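Local coordinates for protein oligogalacturonate lyase (Yersinia enterocolitica subsp. enterocolitica, PDB 3PE7) that probably cleaves oligogalacturonates by beta-elimination in the cytoplasm, using a seven-bladed beta-propeller that carries a manganese ion, at residues Leu95-Asp100 against Met105-Ala110. Sequence-based numbering, arbitrary orientation.
Sequences LFYVKD and MRVDLA
Leu95 pairs with Val107 and Tyr97 with Met105 through two backbone hydrogen bonds each, which join segments 95-99 and 105-108 of two strands in antiparallel register, their axes 4.7 Å apart at closest approach. Phe96 and Arg106 form the non-hydrogen-bonded pair between them, with CA atoms 4.6 Å apart; here Phe96 CA also approaches Met105 O at 3.2 Å, a CA-H...O contact.

The pairing sorts the side chains onto two faces. On one, the aliphatic stem of Arg106 runs over the Phe96 ring: Arg106 CG sits 4.0 Å from the centroid of the Phe96 ring in a CH-pi contact, and the extended chain carries the guanidinium past CZ, its plane 82° from that of the ring. Phe87 of strand 87-88 also meets this ring. On the other face, Tyr97 has CG between its backbone N and carbonyl carbon (chi1 77°), and its ring leans across toward the second strand. Met105 CG lies over the Tyr97 ring face, 4.2 Å from the centroid, while Val107 CG2 touches the ring edge at Tyr97 CE1, 3.5 Å away. The phenol OH is hydrogen-bonded to Glu114 OE1 at the start of strand 114-119, which ties the ring to that outer strand. Bends at chi2 and chi3 curl Met105 against the Lys99 stem, with Met105 SD 3.8 Å from Lys99 CE. Leu95 stands alongside Val107 and meets Leu109 CD2 through CB, extending the apolar contact past the strand end.

Two sequence-adjacent antiparallel strands joined by a short turn make a beta hairpin, here strands 94-99 and 103-108, the middle pair of a four-stranded blade in the seven-bladed beta-propeller.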
ATOM      1  N   LEU A  95       5.762 -15.476  -2.401  1.00 11.94           N
ATOM      2  CA  LEU A  95       5.282 -14.190  -2.898  1.00 11.01           C
ATOM      3  C   LEU A  95       3.911 -14.399  -3.534  1.00 11.42           C
ATOM      4  O   LEU A  95       3.726 -15.339  -4.303  1.00 11.58           O
ATOM      5  CB  LEU A  95       6.239 -13.627  -3.943  1.00 11.00           C
ATOM      6  CG  LEU A  95       5.714 -12.594  -4.949  1.00 10.31           C
ATOM      7  CD1 LEU A  95       5.427 -11.246  -4.265  1.00 11.76           C
ATOM      8  CD2 LEU A  95       6.750 -12.438  -6.058  1.00 10.56           C
ATOM      9  N   PHE A  96       2.956 -13.537  -3.197  1.00 10.74           N
ATOM     10  CA  PHE A  96       1.656 -13.489  -3.891  1.00 11.30           C
ATOM     11  C   PHE A  96       1.572 -12.208  -4.709  1.00 11.49           C
ATOM     12  O   PHE A  96       1.928 -11.132  -4.221  1.00 11.19           O
ATOM     13  CB  PHE A  96       0.496 -13.524  -2.902  1.00 10.48           C
ATOM     14  CG  PHE A  96       0.353 -14.838  -2.189  1.00 11.38           C
ATOM     15  CD1 PHE A  96       1.048 -15.078  -1.002  1.00 10.77           C
ATOM     16  CD2 PHE A  96      -0.476 -15.832  -2.702  1.00 10.53           C
ATOM     17  CE1 PHE A  96       0.914 -16.314  -0.330  1.00 12.70           C
ATOM     18  CE2 PHE A  96      -0.628 -17.065  -2.034  1.00 11.97           C
ATOM     19  CZ  PHE A  96       0.078 -17.308  -0.855  1.00 11.22           C
ATOM     20  N   TYR A  97       1.112 -12.322  -5.957  1.00 11.63           N
ATOM     21  CA  TYR A  97       0.968 -11.145  -6.811  1.00 11.45           C
ATOM     22  C   TYR A  97      -0.011 -11.457  -7.937  1.00 12.29           C
ATOM     23  O   TYR A  97      -0.367 -12.616  -8.156  1.00 12.15           O
ATOM     24  CB  TYR A  97       2.333 -10.726  -7.396  1.00 11.63           C
ATOM     25  CG  TYR A  97       2.789 -11.594  -8.551  1.00 12.02           C
ATOM     26  CD1 TYR A  97       3.305 -12.880  -8.336  1.00 12.81           C
ATOM     27  CD2 TYR A  97       2.704 -11.134  -9.873  1.00 13.81           C
ATOM     28  CE1 TYR A  97       3.728 -13.679  -9.406  1.00 12.94           C
ATOM     29  CE2 TYR A  97       3.124 -11.940 -10.944  1.00 12.97           C
ATOM     30  CZ  TYR A  97       3.628 -13.202 -10.703  1.00 14.31           C
ATOM     31  OH  TYR A  97       4.034 -14.009 -11.752  1.00 14.77           O
ATOM     32  N   VAL A  98      -0.434 -10.419  -8.650  1.00 12.33           N
ATOM     33  CA  VAL A  98      -1.359 -10.580  -9.776  1.00 12.17           C
ATOM     34  C   VAL A  98      -0.624 -10.424 -11.121  1.00 12.64           C
ATOM     35  O   VAL A  98       0.106  -9.444 -11.359  1.00 12.46           O
ATOM     36  CB  VAL A  98      -2.529  -9.590  -9.713  1.00 11.90           C
ATOM     37  CG1 VAL A  98      -3.469  -9.785 -10.936  1.00 12.10           C
ATOM     38  CG2 VAL A  98      -3.307  -9.752  -8.414  1.00 12.96           C
ATOM     39  N   LYS A  99      -0.836 -11.408 -11.987  1.00 12.85           N
ATOM     40  CA  LYS A  99      -0.254 -11.417 -13.322  1.00 14.20           C
ATOM     41  C   LYS A  99      -1.379 -11.261 -14.340  1.00 15.10           C
ATOM     42  O   LYS A  99      -2.447 -11.876 -14.207  1.00 14.47           O
ATOM     43  CB  LYS A  99       0.493 -12.720 -13.564  1.00 14.69           C
ATOM     44  CG  LYS A  99       1.564 -12.647 -14.667  1.00 19.21           C
ATOM     45  CD  LYS A  99       1.895 -14.031 -15.219  1.00 25.63           C
ATOM     46  CE  LYS A  99       2.095 -15.074 -14.125  1.00 29.00           C
ATOM     47  NZ  LYS A  99       2.761 -16.332 -14.607  1.00 33.08           N
ATOM     48  N   ASP A 100      -1.129 -10.410 -15.336  1.00 16.06           N
ATOM     49  CA  ASP A 100      -2.061 -10.168 -16.438  1.00 17.69           C
ATOM     50  C   ASP A 100      -3.434  -9.698 -15.992  1.00 18.06           C
ATOM     51  O   ASP A 100      -4.439  -9.973 -16.653  1.00 19.44           O
ATOM     52  CB  ASP A 100      -2.131 -11.392 -17.370  1.00 18.49           C
ATOM     53  CG  ASP A 100      -0.844 -11.601 -18.130  1.00 19.99           C
ATOM     54  OD1 ASP A 100      -0.230 -10.600 -18.550  1.00 23.32           O
ATOM     55  OD2 ASP A 100      -0.428 -12.765 -18.292  1.00 24.56           O
ATOM     56  N   MET A 105      -1.292 -15.217  -8.325  1.00 12.55           N
ATOM     57  CA  MET A 105      -0.203 -16.187  -8.365  1.00 12.37           C
ATOM     58  C   MET A 105       0.440 -16.332  -6.995  1.00 12.90           C
ATOM     59  O   MET A 105       0.480 -15.369  -6.228  1.00 12.88           O
ATOM     60  CB  MET A 105       0.903 -15.729  -9.327  1.00 12.49           C
ATOM     61  CG  MET A 105       0.446 -15.330 -10.725  1.00 12.19           C
ATOM     62  SD  MET A 105      -0.297 -16.732 -11.607  1.00 14.29           S
ATOM     63  CE  MET A 105       1.082 -17.854 -11.653  1.00 13.10           C
ATOM     64  N   ARG A 106       0.945 -17.532  -6.724  1.00 12.11           N
ATOM     65  CA  ARG A 106       1.822 -17.804  -5.586  1.00 12.50           C
ATOM     66  C   ARG A 106       3.169 -18.276  -6.101  1.00 13.11           C
ATOM     67  O   ARG A 106       3.261 -19.232  -6.895  1.00 13.00           O
ATOM     68  CB  ARG A 106       1.215 -18.866  -4.654  1.00 11.97           C
ATOM     69  CG  ARG A 106       2.035 -19.112  -3.359  1.00 12.77           C
ATOM     70  CD  ARG A 106       1.506 -20.348  -2.604  1.00 15.17           C
ATOM     71  NE  ARG A 106       2.272 -20.608  -1.380  1.00 15.52           N
ATOM     72  CZ  ARG A 106       3.419 -21.277  -1.318  1.00 16.63           C
ATOM     73  NH1 ARG A 106       3.984 -21.799  -2.404  1.00 17.49           N
ATOM     74  NH2 ARG A 106       4.010 -21.443  -0.140  1.00 20.23           N
ATOM     75  N   VAL A 107       4.228 -17.599  -5.671  1.00 13.31           N
ATOM     76  CA  VAL A 107       5.572 -17.982  -6.069  1.00 13.16           C
ATOM     77  C   VAL A 107       6.286 -18.582  -4.853  1.00 14.11           C
ATOM     78  O   VAL A 107       6.409 -17.915  -3.813  1.00 14.07           O
ATOM     79  CB  VAL A 107       6.391 -16.770  -6.594  1.00 13.16           C
ATOM     80  CG1 VAL A 107       7.737 -17.217  -7.085  1.00 11.66           C
ATOM     81  CG2 VAL A 107       5.620 -16.038  -7.691  1.00 13.49           C
ATOM     82  N   ASP A 108       6.753 -19.825  -4.996  1.00 14.53           N
ATOM     83  CA  ASP A 108       7.590 -20.474  -3.982  1.00 15.87           C
ATOM     84  C   ASP A 108       8.959 -19.801  -4.009  1.00 15.92           C
ATOM     85  O   ASP A 108       9.639 -19.803  -5.030  1.00 15.48           O
ATOM     86  CB  ASP A 108       7.702 -21.979  -4.283  1.00 16.11           C
ATOM     87  CG  ASP A 108       8.463 -22.744  -3.207  1.00 19.40           C
ATOM     88  OD1 ASP A 108       9.663 -22.497  -3.010  1.00 22.89           O
ATOM     89  OD2 ASP A 108       7.856 -23.621  -2.571  1.00 26.18           O
ATOM     90  N   LEU A 109       9.361 -19.175  -2.903  1.00 16.51           N
ATOM     91  CA  LEU A 109      10.605 -18.399  -2.925  1.00 17.38           C
ATOM     92  C   LEU A 109      11.888 -19.240  -2.971  1.00 17.99           C
ATOM     93  O   LEU A 109      12.946 -18.741  -3.353  1.00 19.31           O
ATOM     94  CB  LEU A 109      10.643 -17.381  -1.785  1.00 17.11           C
ATOM     95  CG  LEU A 109       9.705 -16.175  -1.906  1.00 17.81           C
ATOM     96  CD1 LEU A 109       9.909 -15.267  -0.689  1.00 17.45           C
ATOM     97  CD2 LEU A 109       9.932 -15.392  -3.212  1.00 18.49           C
ATOM     98  N   ALA A 110      11.786 -20.513  -2.610  1.00 18.43           N
ATOM     99  CA  ALA A 110      12.934 -21.411  -2.670  1.00 19.05           C
ATOM    100  C   ALA A 110      13.181 -21.907  -4.093  1.00 19.05           C
ATOM    101  O   ALA A 110      14.315 -21.865  -4.569  1.00 20.34           O
ATOM    102  CB  ALA A 110      12.736 -22.585  -1.718  1.00 19.53           C
TER